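PDB 3D1L: putative NADP oxidoreductase BF3122 from Bacteroides fragilis, which probably binds NADP through an N-terminal Rossmann-type domain and is thought to act as an oxidoreductase, its substrate being unknown. Local coordinates for residues B[9-15]-B[34-40]; B[135-141]-B[159-165]. All coordinates share one frame; numbering follows the deposited sequence.

Contact 1: B[9-15]-B[34-40]; sequences EDTPIVL and FRIVQVY
Ile13 and Leu15 each make two backbone hydrogen bonds to the parallel strand 35-40. Ile13 N gives to Arg35 O at 2.9 Å, and Ile13 O takes Val37 N. Leu15 repeats the pattern: its N reaches Gln38 O and its O takes Tyr40 N at 2.8 Å, at 171°. Between them Val14 faces both Val37 and Gln38, a beta bulge with helical backbone at Val37 (psi -37°). Helix 20-31 links the strands, so this is the first beta-alpha-beta unit of a Rossmann-type domain. Strand 12-16 leads into a glycine-rich turn consistent with dinucleotide binding.

Apolar contacts fill both faces. Ile13 CD1 meets Phe34 CD2 at 3.7 Å, and Leu15 CG lies 4.2 Å from Ile36 CG2; Leu15 and Ile36 pack on helix 20-31. On the other face Pro12 CB touches Val37 CG1. Val14 CG2 and Val37 CG2 are pressed together at 3.5 Å. With chi1 at -55°, Val37 holds CG2 between its backbone N and carbonyl carbon, against Val14, and sets CG1 against Pro12.

The ring of Phe34 has Glu9 CA over one face, 4.0 Å from its centroid, a CH-pi contact. Thr11 CB lies at its edge. Pro12 CB lies over one face of the Arg35 guanidinium.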
ATOM      1  N   GLU B   9       9.035  13.801 -32.480  1.00 54.32           N
ATOM      2  CA  GLU B   9       7.595  13.745 -32.189  1.00 53.57           C
ATOM      3  C   GLU B   9       6.776  13.463 -33.453  1.00 52.65           C
ATOM      4  O   GLU B   9       5.580  13.146 -33.356  1.00 53.00           O
ATOM      5  CB  GLU B   9       7.108  15.044 -31.524  1.00 54.13           C
ATOM      6  CG  GLU B   9       7.183  15.090 -29.991  1.00 56.31           C
ATOM      7  CD  GLU B   9       8.603  15.277 -29.453  1.00 60.15           C
ATOM      8  OE1 GLU B   9       9.498  14.510 -29.859  1.00 62.07           O
ATOM      9  OE2 GLU B   9       8.835  16.182 -28.611  1.00 61.25           O
ATOM     10  N   ASP B  10       7.405  13.589 -34.625  1.00 50.91           N
ATOM     11  CA  ASP B  10       6.747  13.243 -35.893  1.00 49.84           C
ATOM     12  C   ASP B  10       6.734  11.737 -36.224  1.00 48.42           C
ATOM     13  O   ASP B  10       6.177  11.352 -37.233  1.00 48.90           O
ATOM     14  CB  ASP B  10       7.340  14.031 -37.064  1.00 50.15           C
ATOM     15  CG  ASP B  10       7.244  15.565 -36.875  1.00 51.03           C
ATOM     16  OD1 ASP B  10       6.361  16.064 -36.126  1.00 51.64           O
ATOM     17  OD2 ASP B  10       8.070  16.267 -37.498  1.00 51.66           O
ATOM     18  N   THR B  11       7.329  10.903 -35.370  1.00 46.38           N
ATOM     19  CA  THR B  11       7.364   9.444 -35.542  1.00 44.43           C
ATOM     20  C   THR B  11       5.951   8.873 -35.473  1.00 43.46           C
ATOM     21  O   THR B  11       5.285   9.034 -34.448  1.00 43.44           O
ATOM     22  CB  THR B  11       8.182   8.814 -34.403  1.00 44.49           C
ATOM     23  OG1 THR B  11       9.478   9.392 -34.385  1.00 43.78           O
ATOM     24  CG2 THR B  11       8.305   7.297 -34.533  1.00 44.69           C
ATOM     25  N   PRO B  12       5.467   8.232 -36.564  1.00 42.42           N
ATOM     26  CA  PRO B  12       4.149   7.595 -36.416  1.00 41.46           C
ATOM     27  C   PRO B  12       4.275   6.282 -35.663  1.00 40.41           C
ATOM     28  O   PRO B  12       5.097   5.433 -36.009  1.00 40.45           O
ATOM     29  CB  PRO B  12       3.679   7.370 -37.868  1.00 41.68           C
ATOM     30  CG  PRO B  12       4.938   7.300 -38.694  1.00 41.23           C
ATOM     31  CD  PRO B  12       6.008   8.098 -37.940  1.00 41.97           C
ATOM     32  N   ILE B  13       3.454   6.136 -34.642  1.00 39.50           N
ATOM     33  CA  ILE B  13       3.525   4.990 -33.740  1.00 39.43           C
ATOM     34  C   ILE B  13       2.227   4.167 -33.806  1.00 38.90           C
ATOM     35  O   ILE B  13       1.141   4.737 -33.799  1.00 38.18           O
ATOM     36  CB  ILE B  13       3.770   5.471 -32.273  1.00 39.22           C
ATOM     37  CG1 ILE B  13       5.039   6.357 -32.198  1.00 38.78           C
ATOM     38  CG2 ILE B  13       3.804   4.282 -31.312  1.00 38.03           C
ATOM     39  CD1 ILE B  13       5.272   7.031 -30.867  1.00 38.32           C
ATOM     40  N   VAL B  14       2.359   2.837 -33.857  1.00 38.78           N
ATOM     41  CA  VAL B  14       1.210   1.900 -33.688  1.00 38.74           C
ATOM     42  C   VAL B  14       1.357   1.103 -32.376  1.00 39.91           C
ATOM     43  O   VAL B  14       2.468   0.660 -32.015  1.00 39.30           O
ATOM     44  CB  VAL B  14       1.083   0.965 -34.907  1.00 38.62           C
ATOM     45  CG1 VAL B  14       0.024  -0.141 -34.693  1.00 36.41           C
ATOM     46  CG2 VAL B  14       0.771   1.776 -36.184  1.00 35.90           C
ATOM     47  N   LEU B  15       0.252   0.953 -31.639  1.00 41.39           N
ATOM     48  CA  LEU B  15       0.252   0.088 -30.458  1.00 41.84           C
ATOM     49  C   LEU B  15      -0.465  -1.182 -30.773  1.00 40.76           C
ATOM     50  O   LEU B  15      -1.618  -1.145 -31.233  1.00 41.51           O
ATOM     51  CB  LEU B  15      -0.414   0.770 -29.256  1.00 43.12           C
ATOM     52  CG  LEU B  15      -0.138   2.246 -28.909  1.00 47.64           C
ATOM     53  CD1 LEU B  15      -0.604   2.385 -27.494  1.00 53.63           C
ATOM     54  CD2 LEU B  15       1.306   2.663 -28.964  1.00 47.40           C
ATOM     55  N   PHE B  34       3.610  13.120 -29.541  1.00 44.81           N
ATOM     56  CA  PHE B  34       3.809  12.029 -30.509  1.00 44.70           C
ATOM     57  C   PHE B  34       2.505  11.670 -31.202  1.00 45.04           C
ATOM     58  O   PHE B  34       1.420  11.927 -30.678  1.00 45.31           O
ATOM     59  CB  PHE B  34       4.391  10.766 -29.862  1.00 44.38           C
ATOM     60  CG  PHE B  34       5.857  10.858 -29.560  1.00 44.25           C
ATOM     61  CD1 PHE B  34       6.301  11.413 -28.368  1.00 41.84           C
ATOM     62  CD2 PHE B  34       6.797  10.382 -30.479  1.00 44.24           C
ATOM     63  CE1 PHE B  34       7.663  11.516 -28.098  1.00 43.24           C
ATOM     64  CE2 PHE B  34       8.157  10.475 -30.224  1.00 43.10           C
ATOM     65  CZ  PHE B  34       8.595  11.044 -29.029  1.00 43.41           C
ATOM     66  N   ARG B  35       2.636  11.073 -32.381  1.00 45.53           N
ATOM     67  CA  ARG B  35       1.517  10.698 -33.220  1.00 46.65           C
ATOM     68  C   ARG B  35       1.242   9.193 -33.123  1.00 45.63           C
ATOM     69  O   ARG B  35       1.982   8.371 -33.651  1.00 45.57           O
ATOM     70  CB  ARG B  35       1.795  11.112 -34.664  1.00 47.40           C
ATOM     71  CG  ARG B  35       0.654  10.841 -35.629  1.00 52.25           C
ATOM     72  CD  ARG B  35       0.856  11.650 -36.926  1.00 59.14           C
ATOM     73  NE  ARG B  35       0.458  10.909 -38.131  1.00 64.21           N
ATOM     74  CZ  ARG B  35       1.280  10.572 -39.133  1.00 66.65           C
ATOM     75  NH1 ARG B  35       2.568  10.909 -39.109  1.00 68.11           N
ATOM     76  NH2 ARG B  35       0.810   9.898 -40.176  1.00 67.22           N
ATOM     77  N   ILE B  36       0.171   8.854 -32.423  1.00 44.91           N
ATOM     78  CA  ILE B  36      -0.280   7.476 -32.341  1.00 44.78           C
ATOM     79  C   ILE B  36      -1.321   7.307 -33.434  1.00 44.51           C
ATOM     80  O   ILE B  36      -2.414   7.865 -33.335  1.00 44.41           O
ATOM     81  CB  ILE B  36      -0.824   7.151 -30.914  1.00 44.51           C
ATOM     82  CG1 ILE B  36       0.334   7.239 -29.908  1.00 45.72           C
ATOM     83  CG2 ILE B  36      -1.406   5.764 -30.871  1.00 42.88           C
ATOM     84  CD1 ILE B  36       0.038   8.105 -28.770  1.00 48.52           C
ATOM     85  N   VAL B  37      -0.987   6.555 -34.481  1.00 44.11           N
ATOM     86  CA  VAL B  37      -1.877   6.509 -35.635  1.00 44.62           C
ATOM     87  C   VAL B  37      -3.052   5.566 -35.420  1.00 45.04           C
ATOM     88  O   VAL B  37      -4.174   5.868 -35.863  1.00 45.06           O
ATOM     89  CB  VAL B  37      -1.135   6.260 -36.984  1.00 44.84           C
ATOM     90  CG1 VAL B  37      -0.033   7.308 -37.174  1.00 43.57           C
ATOM     91  CG2 VAL B  37      -0.549   4.881 -37.039  1.00 45.80           C
ATOM     92  N   GLN B  38      -2.802   4.440 -34.737  1.00 44.42           N
ATOM     93  CA  GLN B  38      -3.866   3.520 -34.381  1.00 44.04           C
ATOM     94  C   GLN B  38      -3.465   2.535 -33.313  1.00 44.04           C
ATOM     95  O   GLN B  38      -2.286   2.324 -33.018  1.00 44.08           O
ATOM     96  CB  GLN B  38      -4.428   2.760 -35.591  1.00 44.85           C
ATOM     97  CG  GLN B  38      -3.536   1.688 -36.069  1.00 44.92           C
ATOM     98  CD  GLN B  38      -4.215   0.594 -36.841  1.00 43.30           C
ATOM     99  OE1 GLN B  38      -3.610  -0.434 -37.042  1.00 46.66           O
ATOM    100  NE2 GLN B  38      -5.441   0.801 -37.304  1.00 43.75           N
ATOM    101  N   VAL B  39      -4.490   1.931 -32.737  1.00 43.24           N
ATOM    102  CA  VAL B  39      -4.359   1.009 -31.638  1.00 41.76           C
ATOM    103  C   VAL B  39      -5.008  -0.280 -32.104  1.00 41.87           C
ATOM    104  O   VAL B  39      -6.107  -0.257 -32.656  1.00 40.01           O
ATOM    105  CB  VAL B  39      -5.146   1.567 -30.401  1.00 41.97           C
ATOM    106  CG1 VAL B  39      -5.287   0.523 -29.270  1.00 41.36           C
ATOM    107  CG2 VAL B  39      -4.506   2.868 -29.892  1.00 40.56           C
ATOM    108  N   TYR B  40      -4.328  -1.401 -31.858  1.00 42.31           N
ATOM    109  CA  TYR B  40      -4.903  -2.720 -32.032  1.00 41.79           C
ATOM    110  C   TYR B  40      -5.156  -3.349 -30.656  1.00 42.82           C
ATOM    111  O   TYR B  40      -4.326  -3.236 -29.741  1.00 43.02           O
ATOM    112  CB  TYR B  40      -3.977  -3.632 -32.854  1.00 41.11           C
ATOM    113  CG  TYR B  40      -4.326  -5.078 -32.648  1.00 40.40           C
ATOM    114  CD1 TYR B  40      -5.283  -5.704 -33.457  1.00 37.28           C
ATOM    115  CD2 TYR B  40      -3.756  -5.806 -31.592  1.00 39.55           C
ATOM    116  CE1 TYR B  40      -5.632  -7.017 -33.251  1.00 38.97           C
ATOM    117  CE2 TYR B  40      -4.117  -7.125 -31.359  1.00 38.74           C
ATOM    118  CZ  TYR B  40      -5.057  -7.718 -32.194  1.00 39.48           C
ATOM    119  OH  TYR B  40      -5.403  -9.024 -31.988  1.00 40.76           O
TER

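Contact 2: B[135-141]-B[159-165]; sequences KEIPFFI and LSNRVYD
The Phe140 and Tyr164 rings lie side by side and point the same way. Their planes are 33° apart, so the pair is oblique. Phe140 CE1 makes the closest touch, 3.6 Å from Tyr164 CD2. Both residues turn CG beside the backbone N (chi1 -52° and -55°), which sends the rings off in the same direction. Pro138 CB sits at the edge of the Tyr164 ring, and Arg162 C lies over one of its faces. The Phe139 ring has Ser160 CB at its edge, with CD2 the nearest ring atom. Leu159 CD1 approaches the same ring obliquely, 4.0 Å from CE2. In one of the two conformers of Arg162, Glu136 OE1 lies at the edge of the guanidinium, but at 4.1 Å from NE it is beyond a salt bridge. In that conformer Arg162 NH2 forms a salt bridge with Asp204 of the second subunit.

The backbones pair in parallel. Phe139 N gives to Arg162 O, Tyr164 N to Phe139 O at 2.8 Å, and Ile141 N to Tyr164 O. Before the strands, Asn161 N bonds to Lys135 O. Ser160 OG accepts from Arg162 N at 2.8 Å, closing an ST turn. It also donates to Ile137 O; the 2.5 Å between these two atoms is unusually short, and the exact length is doubtful. One water bridges Lys135 NZ and Asn161 OD1; another joins Ile141 O to Asp165 OD1. Asp165 OD2 forms a salt bridge with Lys153 of helix 146-157.

Ile141 CG1 and Val163 CG1 meet on the face covered by that helix. On the other face Val205 of the second subunit packs on Pro138 and Phe140. The arrangement is a beta-alpha-beta unit: strand 139-143, helix 146-157 and strand 163-165, the outermost strand of the sheet within this chain.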
ATOM      1  N   LYS B 135       7.914  10.869 -15.654  1.00 45.11           N
ATOM      2  CA  LYS B 135       9.230  11.473 -15.401  1.00 45.56           C
ATOM      3  C   LYS B 135      10.129  10.607 -14.517  1.00 45.36           C
ATOM      4  O   LYS B 135      11.342  10.517 -14.762  1.00 45.30           O
ATOM      5  CB  LYS B 135       9.138  12.903 -14.852  1.00 46.12           C
ATOM      6  CG  LYS B 135       8.612  13.925 -15.884  1.00 46.90           C
ATOM      7  CD  LYS B 135       9.637  14.253 -16.981  1.00 49.25           C
ATOM      8  CE  LYS B 135       8.979  14.993 -18.161  1.00 51.21           C
ATOM      9  NZ  LYS B 135       9.966  15.408 -19.202  1.00 52.67           N
ATOM     10  N   GLU B 136       9.552   9.940 -13.526  1.00 45.02           N
ATOM     11  CA  GLU B 136      10.390   9.115 -12.658  1.00 45.64           C
ATOM     12  C   GLU B 136      10.342   7.588 -12.866  1.00 44.06           C
ATOM     13  O   GLU B 136      10.854   6.834 -12.034  1.00 44.26           O
ATOM     14  CB  GLU B 136      10.214   9.527 -11.199  1.00 46.62           C
ATOM     15  CG  GLU B 136      10.952  10.847 -10.900  1.00 49.87           C
ATOM     16  CD  GLU B 136      12.480  10.740 -11.056  1.00 53.58           C
ATOM     17  OE1 GLU B 136      13.098  10.003 -10.261  1.00 56.68           O
ATOM     18  OE2 GLU B 136      13.067  11.400 -11.947  1.00 54.21           O
ATOM     19  N   ILE B 137       9.785   7.159 -13.992  1.00 42.45           N
ATOM     20  CA  ILE B 137       9.711   5.742 -14.338  1.00 42.02           C
ATOM     21  C   ILE B 137      11.019   5.211 -14.957  1.00 41.58           C
ATOM     22  O   ILE B 137      11.472   5.696 -16.001  1.00 41.50           O
ATOM     23  CB  ILE B 137       8.456   5.407 -15.234  1.00 42.06           C
ATOM     24  CG1 ILE B 137       7.164   5.815 -14.491  1.00 41.51           C
ATOM     25  CG2 ILE B 137       8.415   3.919 -15.549  1.00 40.90           C
ATOM     26  CD1 ILE B 137       5.854   5.590 -15.267  1.00 41.84           C
ATOM     27  N   PRO B 138      11.649   4.228 -14.297  1.00 41.56           N
ATOM     28  CA  PRO B 138      12.779   3.554 -14.953  1.00 41.37           C
ATOM     29  C   PRO B 138      12.354   2.936 -16.302  1.00 40.93           C
ATOM     30  O   PRO B 138      11.434   2.104 -16.351  1.00 40.48           O
ATOM     31  CB  PRO B 138      13.168   2.453 -13.959  1.00 41.70           C
ATOM     32  CG  PRO B 138      12.564   2.861 -12.647  1.00 42.14           C
ATOM     33  CD  PRO B 138      11.364   3.690 -12.950  1.00 41.12           C
ATOM     34  N   PHE B 139      13.007   3.362 -17.379  1.00 40.62           N
ATOM     35  CA  PHE B 139      12.687   2.901 -18.723  1.00 41.48           C
ATOM     36  C   PHE B 139      13.914   2.143 -19.254  1.00 41.93           C
ATOM     37  O   PHE B 139      14.936   2.758 -19.503  1.00 42.11           O
ATOM     38  CB  PHE B 139      12.474   4.130 -19.597  1.00 41.45           C
ATOM     39  CG  PHE B 139      11.244   4.115 -20.415  1.00 42.52           C
ATOM     40  CD1 PHE B 139      11.075   3.205 -21.445  1.00 42.23           C
ATOM     41  CD2 PHE B 139      10.272   5.076 -20.205  1.00 43.39           C
ATOM     42  CE1 PHE B 139       9.938   3.244 -22.224  1.00 45.31           C
ATOM     43  CE2 PHE B 139       9.139   5.132 -20.984  1.00 42.38           C
ATOM     44  CZ  PHE B 139       8.960   4.231 -21.988  1.00 43.35           C
ATOM     45  N   PHE B 140      13.813   0.829 -19.448  1.00 41.84           N
ATOM     46  CA  PHE B 140      14.930   0.022 -19.948  1.00 41.43           C
ATOM     47  C   PHE B 140      14.823  -0.297 -21.421  1.00 42.11           C
ATOM     48  O   PHE B 140      13.743  -0.696 -21.907  1.00 42.15           O
ATOM     49  CB  PHE B 140      15.066  -1.246 -19.128  1.00 40.54           C
ATOM     50  CG  PHE B 140      15.125  -0.970 -17.665  1.00 41.34           C
ATOM     51  CD1 PHE B 140      16.341  -0.673 -17.053  1.00 40.03           C
ATOM     52  CD2 PHE B 140      13.957  -0.942 -16.904  1.00 39.77           C
ATOM     53  CE1 PHE B 140      16.401  -0.392 -15.710  1.00 40.45           C
ATOM     54  CE2 PHE B 140      14.014  -0.651 -15.571  1.00 39.44           C
ATOM     55  CZ  PHE B 140      15.237  -0.380 -14.969  1.00 40.69           C
ATOM     56  N   ILE B 141      15.948  -0.097 -22.123  1.00 42.42           N
ATOM     57  CA  ILE B 141      15.999  -0.127 -23.591  1.00 42.78           C
ATOM     58  C   ILE B 141      17.037  -1.126 -24.040  1.00 42.75           C
ATOM     59  O   ILE B 141      18.161  -1.160 -23.522  1.00 42.49           O
ATOM     60  CB  ILE B 141      16.381   1.260 -24.197  1.00 43.32           C
ATOM     61  CG1 ILE B 141      15.366   2.366 -23.838  1.00 44.13           C
ATOM     62  CG2 ILE B 141      16.621   1.180 -25.751  1.00 43.52           C
ATOM     63  CD1 ILE B 141      13.953   2.021 -23.936  1.00 44.73           C
ATOM     64  N   LEU B 159       9.998  11.283 -22.139  1.00 41.17           N
ATOM     65  CA  LEU B 159       8.978  10.891 -21.158  1.00 41.24           C
ATOM     66  C   LEU B 159       9.513  10.780 -19.734  1.00 41.20           C
ATOM     67  O   LEU B 159       8.857  11.227 -18.790  1.00 41.52           O
ATOM     68  CB  LEU B 159       8.307   9.570 -21.554  1.00 40.28           C
ATOM     69  CG  LEU B 159       7.714   9.372 -22.955  1.00 41.31           C
ATOM     70  CD1 LEU B 159       7.190   7.945 -23.101  1.00 37.98           C
ATOM     71  CD2 LEU B 159       6.618  10.398 -23.320  1.00 38.54           C
ATOM     72  N   SER B 160      10.680  10.146 -19.607  1.00 40.80           N
ATOM     73  CA  SER B 160      11.288   9.791 -18.348  1.00 40.57           C
ATOM     74  C   SER B 160      12.701  10.393 -18.214  1.00 40.99           C
ATOM     75  O   SER B 160      13.463  10.463 -19.194  1.00 39.96           O
ATOM     76  CB  SER B 160      11.390   8.267 -18.264  1.00 41.31           C
ATOM     77  OG  SER B 160      12.188   7.853 -17.153  1.00 41.36           O
ATOM     78  N   ASN B 161      13.049  10.805 -17.000  1.00 40.67           N
ATOM     79  CA  ASN B 161      14.435  11.176 -16.673  1.00 41.31           C
ATOM     80  C   ASN B 161      15.303   9.991 -16.261  1.00 41.16           C
ATOM     81  O   ASN B 161      16.450  10.190 -15.872  1.00 41.48           O
ATOM     82  CB  ASN B 161      14.453  12.163 -15.509  1.00 41.68           C
ATOM     83  CG  ASN B 161      13.751  13.457 -15.830  1.00 43.24           C
ATOM     84  OD1 ASN B 161      13.839  13.965 -16.946  1.00 43.70           O
ATOM     85  ND2 ASN B 161      13.055  14.014 -14.837  1.00 45.57           N
ATOM     86  N   ARG B 162      14.733   8.781 -16.306  1.00 40.82           N
ATOM     87  CA  ARG B 162      15.440   7.570 -15.881  0.50 41.12           C
ATOM     88  C   ARG B 162      15.463   6.523 -16.986  1.00 40.55           C
ATOM     89  O   ARG B 162      14.836   5.473 -16.885  1.00 41.29           O
ATOM     90  CB  ARG B 162      14.832   6.994 -14.592  0.50 40.81           C
ATOM     91  CG  ARG B 162      15.391   7.596 -13.298  0.50 41.49           C
ATOM     92  CD  ARG B 162      14.947   6.779 -12.075  0.50 42.10           C
ATOM     93  NE  ARG B 162      15.781   7.006 -10.891  0.50 43.37           N
ATOM     94  CZ  ARG B 162      16.667   6.139 -10.403  0.50 44.55           C
ATOM     95  NH1 ARG B 162      16.856   4.956 -10.979  0.50 43.90           N
ATOM     96  NH2 ARG B 162      17.371   6.457  -9.324  0.50 46.57           N
ATOM     97  N   VAL B 163      16.209   6.809 -18.032  1.00 40.41           N
ATOM     98  CA  VAL B 163      16.258   5.955 -19.230  1.00 40.27           C
ATOM     99  C   VAL B 163      17.576   5.183 -19.228  1.00 40.46           C
ATOM    100  O   VAL B 163      18.640   5.790 -19.164  1.00 40.08           O
ATOM    101  CB  VAL B 163      16.102   6.845 -20.510  1.00 40.92           C
ATOM    102  CG1 VAL B 163      16.303   6.044 -21.861  1.00 39.99           C
ATOM    103  CG2 VAL B 163      14.743   7.518 -20.465  1.00 38.61           C
ATOM    104  N   TYR B 164      17.507   3.857 -19.258  1.00 40.13           N
ATOM    105  CA  TYR B 164      18.706   3.040 -19.080  1.00 40.57           C
ATOM    106  C   TYR B 164      18.824   2.012 -20.181  1.00 41.12           C
ATOM    107  O   TYR B 164      17.811   1.488 -20.647  1.00 40.92           O
ATOM    108  CB  TYR B 164      18.678   2.304 -17.741  1.00 40.67           C
ATOM    109  CG  TYR B 164      18.499   3.204 -16.542  1.00 41.24           C
ATOM    110  CD1 TYR B 164      19.470   4.131 -16.196  1.00 41.24           C
ATOM    111  CD2 TYR B 164      17.340   3.133 -15.762  1.00 42.21           C
ATOM    112  CE1 TYR B 164      19.306   4.957 -15.106  1.00 41.64           C
ATOM    113  CE2 TYR B 164      17.166   3.960 -14.656  1.00 41.58           C
ATOM    114  CZ  TYR B 164      18.155   4.864 -14.339  1.00 41.45           C
ATOM    115  OH  TYR B 164      18.010   5.676 -13.247  1.00 41.32           O
ATOM    116  N   ASP B 165      20.057   1.751 -20.611  1.00 40.31           N
ATOM    117  CA  ASP B 165      20.348   0.618 -21.480  1.00 40.03           C
ATOM    118  C   ASP B 165      20.439  -0.585 -20.570  1.00 39.80           C
ATOM    119  O   ASP B 165      21.195  -0.584 -19.582  1.00 39.06           O
ATOM    120  CB  ASP B 165      21.716   0.785 -22.137  1.00 40.49           C
ATOM    121  CG  ASP B 165      21.764   1.925 -23.132  1.00 40.73           C
ATOM    122  OD1 ASP B 165      21.237   1.752 -24.235  1.00 44.25           O
ATOM    123  OD2 ASP B 165      22.351   2.989 -22.821  1.00 44.15           O
TER
HETATM  124  O   HOH W   1      12.181  13.722 -19.232  1.00 52.59           O
HETATM  125  O   HOH W   2      20.664  -1.073 -24.652  1.00 37.25           O

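How the contacts relate
Both contacts pair parallel strands of one mixed sheet, and each belongs to its own beta-alpha-beta unit. Their centres are 20 Å apart, the nearest atoms about 5 Å, and they do not touch. Contact 1 is mainly buried. It lies between strands 57-59 and 71-74, and its side-chain packing is mostly aliphatic, with the Phe34 ring at its start. Contact 2 is only partly buried, with strand 163-165 outermost within the chain. Its chemistry is more mixed: aromatic rings, a serine hydroxyl, bridging waters and charged groups. Helix 20-31 connects them, since Leu15 and Phe34 pack on it, as do Phe139 and Leu159. Only contact 2 meets the second subunit.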